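Maltose-binding protein MalE1 (Thermotoga maritima, PDB 6DTU) binds maltotetraose between its two lobes and probably serves as the solute receptor of a maltose and maltodextrin transport system. Local coordinates at residues A91-A94 and F95-G98; A185-G188 and A189-G192; I213-S216 and M217-G221; S284-K288 and K289-Y293. All coordinates share one frame; numbering follows the deposited sequence. Where two conformers were deposited one is given.

Contact 1: residues A91-A94 and F95-G98; sequences ALNA and FSYG
Ser96 folds its hydroxyl back onto the last turn of the helix it follows. OG donates a 2.7 Å hydrogen bond to Leu92 O. It comes from above the carbonyl plane, 44° out of it. The torsion explains the reach: with chi1 at -64°, OG is swung to the backbone N side of Ser96, where the helix end lies. Ser96 N makes the backbone bond next to it, to Asn93 O at 3.0 Å. Main chain and side chain of one residue thus hold two successive carbonyls of the last turn. Phe95 N adds only weak bonds, to Ala91 O and Leu92 O. Phe95 CD2 lies 3.9 Å from Ala91 O, which meets the ring at its edge, in plane. Beyond the two segments, Val66, Pro105, Val263 and Met267 pack against this ring, and Asn333 ND2 bonds to both Ala94 O and Ser96 O. The Phe95 side chain is about 9 Å from a bound glucose unit. Phe95 is the first residue to leave helical geometry, and strand 96-97 follows at once. The arrangement is a helix C-terminus closed by a serine hydroxyl, at a helix-to-strand junction in a periplasmic-binding-protein fold.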
loop_
_atom_site.group_PDB
_atom_site.type_symbol
_atom_site.label_atom_id
_atom_site.label_comp_id
_atom_site.label_asym_id
_atom_site.label_seq_id
_atom_site.Cartn_x
_atom_site.Cartn_y
_atom_site.Cartn_z
ATOM N N ALA A 91 10.541 -7.967 6.719
ATOM C CA ALA A 91 10.008 -7.987 5.371
ATOM C C ALA A 91 9.751 -9.419 4.914
ATOM O O ALA A 91 8.688 -9.724 4.348
ATOM C CB ALA A 91 10.999 -7.275 4.445
ATOM N N LEU A 92 10.680 -10.329 5.220
ATOM C CA LEU A 92 10.498 -11.721 4.829
ATOM C C LEU A 92 9.320 -12.346 5.567
ATOM O O LEU A 92 8.548 -13.114 4.975
ATOM C CB LEU A 92 11.765 -12.510 5.143
ATOM C CG LEU A 92 13.042 -12.120 4.395
ATOM C CD1 LEU A 92 14.212 -12.840 5.005
ATOM C CD2 LEU A 92 12.929 -12.504 2.944
ATOM N N ASN A 93 9.167 -12.027 6.862
ATOM C CA ASN A 93 8.060 -12.569 7.632
ATOM C C ASN A 93 6.725 -12.028 7.145
ATOM O O ASN A 93 5.719 -12.747 7.217
ATOM C CB ASN A 93 8.250 -12.322 9.131
ATOM C CG ASN A 93 9.399 -13.142 9.727
ATOM O OD1 ASN A 93 9.772 -14.201 9.207
ATOM N ND2 ASN A 93 9.969 -12.645 10.830
ATOM N N ALA A 94 6.689 -10.788 6.630
ATOM C CA ALA A 94 5.451 -10.268 6.047
ATOM C C ALA A 94 5.028 -11.107 4.858
ATOM O O ALA A 94 3.829 -11.251 4.597
ATOM C CB ALA A 94 5.589 -8.794 5.629
ATOM N N PHE A 95 5.996 -11.701 4.163
ATOM C CA PHE A 95 5.722 -12.567 3.023
ATOM C C PHE A 95 5.756 -14.044 3.376
ATOM O O PHE A 95 5.823 -14.892 2.476
ATOM C CB PHE A 95 6.674 -12.243 1.878
ATOM C CG PHE A 95 6.134 -11.174 0.997
ATOM C CD1 PHE A 95 5.253 -11.501 -0.017
ATOM C CD2 PHE A 95 6.488 -9.847 1.190
ATOM C CE1 PHE A 95 4.717 -10.528 -0.828
ATOM C CE2 PHE A 95 5.944 -8.834 0.385
ATOM C CZ PHE A 95 5.052 -9.187 -0.635
ATOM N N SER A 96 5.673 -14.363 4.658
ATOM C CA SER A 96 5.682 -15.733 5.134
ATOM C C SER A 96 4.338 -16.118 5.735
ATOM O O SER A 96 3.636 -15.279 6.302
ATOM C CB SER A 96 6.788 -15.900 6.166
ATOM O OG SER A 96 8.057 -15.693 5.539
ATOM N N TYR A 97 3.979 -17.393 5.588
ATOM C CA TYR A 97 2.714 -17.878 6.132
ATOM C C TYR A 97 2.823 -19.381 6.361
ATOM O O TYR A 97 3.371 -20.098 5.520
ATOM C CB TYR A 97 1.551 -17.573 5.175
ATOM C CG TYR A 97 0.196 -17.971 5.729
ATOM C CD1 TYR A 97 -0.531 -17.101 6.537
ATOM C CD2 TYR A 97 -0.336 -19.234 5.482
ATOM C CE1 TYR A 97 -1.761 -17.466 7.055
ATOM C CE2 TYR A 97 -1.549 -19.604 6.000
ATOM C CZ TYR A 97 -2.260 -18.729 6.777
ATOM O OH TYR A 97 -3.470 -19.131 7.284
ATOM N N GLY A 98 2.317 -19.842 7.511
ATOM C CA GLY A 98 2.351 -21.262 7.842
ATOM C C GLY A 98 3.734 -21.875 7.832
ATOM O O GLY A 98 3.891 -23.054 7.487
#

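Contact 2: residues A185-G188 and A189-G192; sequences ANEG and AIKG
Asn186 O accepts from Ile190 N at 3.0 Å, the first i to i+4 bond of helix 187-201. Lys191 N to Glu187 O and Gly192 N to Gly188 O continue the ladder, both at 2.9 Å. The motif is an asparagine N-cap. Asn186 sits just before the helix, and its OD1 accepts from Ala189 N at 2.9 Å. This bond is nearly straight, with an angle of 165° at the hydrogen, and the N-H points almost down the C=O axis of the amide. At chi1 70° CG sits close to both the backbone N and the carbonyl carbon, which turns the amide back over the first turn. ND2 of the same amide bonds to Gly166 O, so both ends of the group are fixed. Replacing Asn186 by alanine removes the amide, and Ala189 N and Gly166 O would probably lose these partners. Glu187 bends back so that its OE2 lies 3.8 Å from Ile190 CD1. Ile190 also packs on Glu359 and Leu362 of helix 358-374, and Ala185 on Leu362 and Val366. Lys191 forms a salt bridge with Glu252. The Ile190 side chain also reaches back past the cap: CD1 lies 3.7 Å from Ala185 O.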
loop_
_atom_site.group_PDB
_atom_site.type_symbol
_atom_site.label_atom_id
_atom_site.label_comp_id
_atom_site.label_asym_id
_atom_site.label_seq_id
_atom_site.Cartn_x
_atom_site.Cartn_y
_atom_site.Cartn_z
ATOM N N ALA A 185 -15.398 -1.248 14.485
ATOM C CA ALA A 185 -16.553 -0.475 14.929
ATOM C C ALA A 185 -16.491 -0.198 16.425
ATOM O O ALA A 185 -17.530 0.059 17.040
ATOM C CB ALA A 185 -17.882 -1.145 14.568
ATOM N N ASN A 186 -15.304 -0.264 17.023
ATOM C CA ASN A 186 -15.170 0.129 18.418
ATOM C C ASN A 186 -15.185 1.653 18.520
ATOM O O ASN A 186 -15.283 2.365 17.519
ATOM C CB ASN A 186 -13.982 -0.571 19.092
ATOM C CG ASN A 186 -12.623 -0.081 18.608
ATOM O OD1 ASN A 186 -12.493 0.959 17.953
ATOM N ND2 ASN A 186 -11.591 -0.833 18.959
ATOM N N GLU A 187 -15.100 2.178 19.739
ATOM C CA GLU A 187 -15.253 3.621 19.882
ATOM C C GLU A 187 -14.107 4.385 19.230
ATOM O O GLU A 187 -14.307 5.503 18.745
ATOM C CB GLU A 187 -15.483 4.011 21.346
ATOM C CG GLU A 187 -16.775 3.435 21.944
ATOM C CD GLU A 187 -18.037 3.805 21.161
ATOM O OE1 GLU A 187 -18.249 5.005 20.864
ATOM O OE2 GLU A 187 -18.828 2.885 20.847
ATOM N N GLY A 188 -12.916 3.790 19.163
ATOM C CA GLY A 188 -11.827 4.438 18.457
ATOM C C GLY A 188 -12.065 4.501 16.963
ATOM O O GLY A 188 -11.797 5.523 16.328
ATOM N N ALA A 189 -12.550 3.404 16.372
ATOM C CA ALA A 189 -12.854 3.430 14.951
ATOM C C ALA A 189 -13.907 4.478 14.658
ATOM O O ALA A 189 -13.822 5.204 13.660
ATOM C CB ALA A 189 -13.355 2.057 14.505
ATOM N N ILE A 190 -14.901 4.579 15.540
ATOM C CA ILE A 190 -15.972 5.547 15.353
ATOM C C ILE A 190 -15.432 6.964 15.416
ATOM O O ILE A 190 -15.781 7.807 14.586
ATOM C CB ILE A 190 -17.091 5.297 16.374
ATOM C CG1 ILE A 190 -17.811 4.000 16.015
ATOM C CG2 ILE A 190 -18.046 6.493 16.426
ATOM C CD1 ILE A 190 -18.785 3.494 17.080
ATOM N N LYS A 191 -14.539 7.238 16.372
ATOM C CA LYS A 191 -13.956 8.572 16.478
ATOM C C LYS A 191 -13.108 8.903 15.251
ATOM O O LYS A 191 -13.134 10.038 14.750
ATOM C CB LYS A 191 -13.119 8.666 17.755
ATOM C CG LYS A 191 -12.733 10.085 18.133
ATOM C CD LYS A 191 -12.347 10.184 19.605
ATOM C CE LYS A 191 -12.206 11.648 20.034
ATOM N NZ LYS A 191 -11.395 11.752 21.279
ATOM N N GLY A 192 -12.385 7.911 14.730
ATOM C CA GLY A 192 -11.585 8.136 13.536
ATOM C C GLY A 192 -12.422 8.396 12.300
ATOM O O GLY A 192 -12.088 9.254 11.480
#

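Contact 3: residues I213-S216 and M217-G221; sequences IMDS and MFREG
The Arg219 guanidinium lies with one face over Ser216, where NH1 is 3.8 Å from Ser216 CA. At its edge, near its plane, is Asp215 OD2. The two charged groups are turned 89° apart, and Asp215 OD2 stays 4.1 Å from Arg219 NH1, too far for a salt bridge. A water spans the gap. It donates to Asp215 OD2 at 3.1 Å and accepts from Arg219 NH1 at 3.0 Å. The Phe218 ring meets that of Tyr236, their planes about 60° apart, and packs on Ile114 and Ile226. The bend of the arginine chain at chi3 (68°) brings its end back over Ser216. The other terminal nitrogen, NH2, makes a long salt bridge with Glu220 OE2. A leucine in place of Arg219 would probably leave the bridging water and Glu220 without their cationic partner. Asp215 has a stronger partner outside the segments, as OD1 bonds to Tyr236 OH. The Asp215 side chain is about 7 Å from a bound glucose unit. The backbone is the last part of helix 211-219, which ends in a Schellman motif. Gly221, with positive phi, is the C-prime residue; its N bonds to Phe218 O, and Gln222 N reaches Met217 O. Ser216 OG turns back to Gln212 O within the helix. In one of two Met217 conformers, SD lies 3.8 Å from Ile213 CG2.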
loop_
_atom_site.group_PDB
_atom_site.type_symbol
_atom_site.label_atom_id
_atom_site.label_comp_id
_atom_site.label_asym_id
_atom_site.label_seq_id
_atom_site.Cartn_x
_atom_site.Cartn_y
_atom_site.Cartn_z
ATOM N N ILE A 213 -8.320 11.168 -8.423
ATOM C CA ILE A 213 -8.430 12.614 -8.239
ATOM C C ILE A 213 -7.278 13.125 -7.379
ATOM O O ILE A 213 -6.631 14.123 -7.705
ATOM C CB ILE A 213 -9.801 12.992 -7.644
ATOM C CG1 ILE A 213 -10.918 12.758 -8.679
ATOM C CG2 ILE A 213 -9.767 14.440 -7.125
ATOM C CD1 ILE A 213 -12.339 12.703 -8.082
ATOM N N MET A 214 -6.992 12.436 -6.271
ATOM C CA MET A 214 -5.904 12.875 -5.405
ATOM C C MET A 214 -4.576 12.888 -6.152
ATOM O O MET A 214 -3.832 13.882 -6.131
ATOM C CB MET A 214 -5.804 11.925 -4.214
ATOM C CG MET A 214 -4.475 12.101 -3.478
ATOM S SD MET A 214 -4.241 11.041 -2.055
ATOM C CE MET A 214 -4.332 9.391 -2.797
ATOM N N ASP A 215 -4.265 11.779 -6.813
ATOM C CA ASP A 215 -2.972 11.603 -7.448
ATOM C C ASP A 215 -2.792 12.583 -8.603
ATOM O O ASP A 215 -1.756 13.250 -8.702
ATOM C CB ASP A 215 -2.920 10.160 -7.948
ATOM C CG ASP A 215 -1.512 9.683 -8.283
ATOM O OD1 ASP A 215 -0.555 10.042 -7.580
ATOM O OD2 ASP A 215 -1.384 8.896 -9.228
ATOM N N SER A 216 -3.799 12.683 -9.476
ATOM C CA SER A 216 -3.707 13.543 -10.648
ATOM C C SER A 216 -3.671 15.023 -10.279
ATOM O O SER A 216 -2.878 15.778 -10.830
ATOM C CB SER A 216 -4.841 13.257 -11.630
ATOM O OG SER A 216 -6.091 13.553 -11.067
ATOM N N MET A 217 -4.544 15.468 -9.372
ATOM C CA MET A 217 -4.483 16.877 -8.993
ATOM C C MET A 217 -3.144 17.227 -8.354
ATOM O O MET A 217 -2.566 18.282 -8.638
ATOM C CB MET A 217 -5.666 17.264 -8.107
ATOM C CG MET A 217 -7.002 17.100 -8.802
ATOM S SD MET A 217 -8.354 17.831 -7.883
ATOM C CE MET A 217 -7.927 19.572 -7.985
ATOM N N PHE A 218 -2.608 16.345 -7.510
ATOM C CA PHE A 218 -1.324 16.676 -6.910
ATOM C C PHE A 218 -0.222 16.704 -7.953
ATOM O O PHE A 218 0.568 17.653 -7.998
ATOM C CB PHE A 218 -0.958 15.725 -5.774
ATOM C CG PHE A 218 0.199 16.221 -4.957
ATOM C CD1 PHE A 218 0.003 17.107 -3.915
ATOM C CD2 PHE A 218 1.492 15.832 -5.270
ATOM C CE1 PHE A 218 1.080 17.593 -3.170
ATOM C CE2 PHE A 218 2.572 16.304 -4.535
ATOM C CZ PHE A 218 2.356 17.190 -3.482
ATOM N N ARG A 219 -0.197 15.721 -8.847
ATOM C CA ARG A 219 0.847 15.679 -9.860
ATOM C C ARG A 219 0.776 16.895 -10.773
ATOM O O ARG A 219 1.815 17.382 -11.236
ATOM C CB ARG A 219 0.684 14.397 -10.665
ATOM C CG ARG A 219 1.767 14.146 -11.697
ATOM C CD ARG A 219 1.440 12.904 -12.509
ATOM N NE ARG A 219 0.269 13.146 -13.337
ATOM C CZ ARG A 219 -0.879 12.472 -13.284
ATOM N NH1 ARG A 219 -1.046 11.453 -12.452
ATOM N NH2 ARG A 219 -1.871 12.825 -14.093
ATOM N N GLU A 220 -0.424 17.405 -11.031
ATOM C CA GLU A 220 -0.609 18.528 -11.939
ATOM C C GLU A 220 -0.532 19.888 -11.255
ATOM O O GLU A 220 -0.832 20.908 -11.887
ATOM C CB GLU A 220 -1.889 18.369 -12.763
ATOM C CG GLU A 220 -1.933 17.064 -13.553
ATOM C CD GLU A 220 -3.233 16.872 -14.287
ATOM O OE1 GLU A 220 -4.206 17.593 -13.983
ATOM O OE2 GLU A 220 -3.281 15.989 -15.171
ATOM N N GLY A 221 -0.102 19.931 -10.003
ATOM C CA GLY A 221 0.084 21.191 -9.308
ATOM C C GLY A 221 -1.176 21.837 -8.795
ATOM O O GLY A 221 -1.171 23.041 -8.494
HETATM O O HOH W 1 0.901 9.514 -11.291
#

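Contact 4: residues S284-K288 and K289-Y293; sequences SFIAK and KETMY
This contact is the junction between helix 275-286 and helix 289-298, with Lys288 at the N-cap position of the second. Thr291 reaches back across the junction. In one of its two deposited conformers, Thr291 OG1 donates to Phe285 O at 2.9 Å. There OG1 lies beside its own backbone N (chi1 -46°), which directs it toward Phe285 O. Phe285 O also accepts from Lys288 N at 3.2 Å. The two donors come from opposite faces of the carbonyl plane, so this one oxygen is tied to both the link and the second helix. Beside it, Met292 N bonds to Lys288 O at 2.9 Å, nearly straight, opening the second helix. Ile286 meets two side chains at about right angles. Its CD1 is 4.1 Å from the Thr291 methyl, CG2. Ile286 CG2 meets Met292 CE at 4.2 Å. The bend of Met292 at chi2 (-76°) carries CG and CE along Ile286 O, with CE at 3.5 Å. Leu20 of helix 14-28 packs on Phe285, Ile286 and Thr291, while Phe87, Ile104 and Tyr106 pack on Met292. The arrangement is a short connection between two successive helices, 275-286 and 289-298, bridged in that conformer by a threonine hydroxyl on a carbonyl of the preceding segment.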
loop_
_atom_site.group_PDB
_atom_site.type_symbol
_atom_site.label_atom_id
_atom_site.label_comp_id
_atom_site.label_asym_id
_atom_site.label_seq_id
_atom_site.Cartn_x
_atom_site.Cartn_y
_atom_site.Cartn_z
ATOM N N SER A 284 18.340 -15.300 -8.013
ATOM C CA SER A 284 19.692 -15.149 -8.538
ATOM C C SER A 284 19.937 -13.790 -9.171
ATOM O O SER A 284 21.098 -13.444 -9.431
ATOM C CB SER A 284 19.967 -16.218 -9.601
ATOM O OG SER A 284 19.335 -15.863 -10.835
ATOM N N PHE A 285 18.875 -13.035 -9.452
ATOM C CA PHE A 285 18.974 -11.796 -10.217
ATOM C C PHE A 285 18.219 -10.676 -9.515
ATOM O O PHE A 285 18.823 -9.679 -9.119
ATOM C CB PHE A 285 18.437 -12.011 -11.646
ATOM C CG PHE A 285 18.434 -10.769 -12.521
ATOM C CD1 PHE A 285 19.533 -9.911 -12.561
ATOM C CD2 PHE A 285 17.362 -10.505 -13.369
ATOM C CE1 PHE A 285 19.539 -8.786 -13.371
ATOM C CE2 PHE A 285 17.374 -9.378 -14.200
ATOM C CZ PHE A 285 18.474 -8.534 -14.213
ATOM N N ILE A 286 16.909 -10.836 -9.326
ATOM C CA ILE A 286 16.110 -9.761 -8.741
ATOM C C ILE A 286 16.566 -9.463 -7.311
ATOM O O ILE A 286 16.578 -8.308 -6.871
ATOM C CB ILE A 286 14.604 -10.082 -8.859
ATOM C CG1 ILE A 286 14.161 -10.086 -10.323
ATOM C CG2 ILE A 286 13.738 -9.089 -8.083
ATOM C CD1 ILE A 286 14.262 -8.716 -11.002
ATOM N N ALA A 287 16.958 -10.493 -6.561
ATOM C CA ALA A 287 17.296 -10.287 -5.164
ATOM C C ALA A 287 18.652 -9.638 -4.946
ATOM O O ALA A 287 18.981 -9.328 -3.791
ATOM C CB ALA A 287 17.258 -11.612 -4.396
ATOM N N LYS A 288 19.453 -9.445 -5.983
ATOM C CA LYS A 288 20.810 -8.961 -5.763
ATOM C C LYS A 288 20.816 -7.482 -5.380
ATOM O O LYS A 288 19.869 -6.740 -5.642
ATOM C CB LYS A 288 21.684 -9.171 -6.998
ATOM C CG LYS A 288 22.038 -10.614 -7.321
ATOM C CD LYS A 288 22.579 -10.756 -8.733
ATOM C CE LYS A 288 23.678 -9.765 -9.062
ATOM N NZ LYS A 288 25.010 -10.426 -9.226
ATOM N N LYS A 289 21.908 -7.067 -4.727
ATOM C CA LYS A 289 22.018 -5.695 -4.237
ATOM C C LYS A 289 21.795 -4.675 -5.342
ATOM O O LYS A 289 20.936 -3.791 -5.220
ATOM C CB LYS A 289 23.361 -5.472 -3.535
ATOM C CG LYS A 289 23.515 -4.037 -3.055
ATOM C CD LYS A 289 24.803 -3.803 -2.249
ATOM C CE LYS A 289 26.037 -4.110 -3.045
ATOM N NZ LYS A 289 27.258 -4.114 -2.177
ATOM N N GLU A 290 22.568 -4.770 -6.422
ATOM C CA GLU A 290 22.427 -3.790 -7.494
ATOM C C GLU A 290 21.013 -3.784 -8.053
ATOM O O GLU A 290 20.442 -2.720 -8.311
ATOM C CB GLU A 290 23.420 -4.082 -8.607
ATOM C CG GLU A 290 24.776 -3.485 -8.367
ATOM C CD GLU A 290 25.548 -3.385 -9.654
ATOM O OE1 GLU A 290 25.094 -2.639 -10.551
ATOM O OE2 GLU A 290 26.568 -4.092 -9.784
ATOM N N THR A 291 20.429 -4.966 -8.249
ATOM C CA THR A 291 19.109 -5.005 -8.858
ATOM C C THR A 291 18.069 -4.398 -7.948
ATOM O O THR A 291 17.189 -3.670 -8.413
ATOM C CB THR A 291 18.709 -6.427 -9.195
ATOM O OG1 THR A 291 19.817 -7.062 -9.822
ATOM C CG2 THR A 291 17.537 -6.381 -10.146
ATOM N N MET A 292 18.175 -4.664 -6.636
ATOM C CA MET A 292 17.226 -4.096 -5.685
ATOM C C MET A 292 17.369 -2.583 -5.610
ATOM O O MET A 292 16.371 -1.865 -5.450
ATOM C CB MET A 292 17.419 -4.767 -4.322
ATOM C CG MET A 292 16.782 -6.133 -4.255
ATOM S SD MET A 292 15.005 -5.936 -4.081
ATOM C CE MET A 292 14.398 -7.634 -4.205
ATOM N N TYR A 293 18.591 -2.078 -5.763
ATOM C CA TYR A 293 18.789 -0.637 -5.765
ATOM C C TYR A 293 18.239 -0.012 -7.042
ATOM O O TYR A 293 17.600 1.046 -6.988
ATOM C CB TYR A 293 20.270 -0.338 -5.520
ATOM C CG TYR A 293 20.652 1.114 -5.411
ATOM C CD1 TYR A 293 19.929 1.972 -4.611
ATOM C CD2 TYR A 293 21.815 1.591 -6.008
ATOM C CE1 TYR A 293 20.297 3.318 -4.474
ATOM C CE2 TYR A 293 22.195 2.917 -5.874
ATOM C CZ TYR A 293 21.440 3.769 -5.110
ATOM O OH TYR A 293 21.825 5.076 -4.973
#

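In the fold
Along the chain the contacts come in the order 1, 2, 3, 4, with no overlap. Contact 1 leads from helix 89-94 into strand 96-97 of the large mixed sheet. Contact 4 joins helices 275-286 and 289-298, and its Met292 packs on strand 100-109 of that same sheet; the two centres are about 19 Å apart. Contact 3 ends helix 211-219 against the four-stranded sheet. Contact 2 starts the preceding helix, 187-201, with its centre about 30 Å from that of contact 3. Contacts 1 and 3 lie on opposite sides of the chain's centre, about 34 Å between centres. This is consistent with two lobes, one on each sheet, that hold the sugar between them. Contacts 2 and 4, about 42 Å between centres, each lie about 22 Å from the chain's centre.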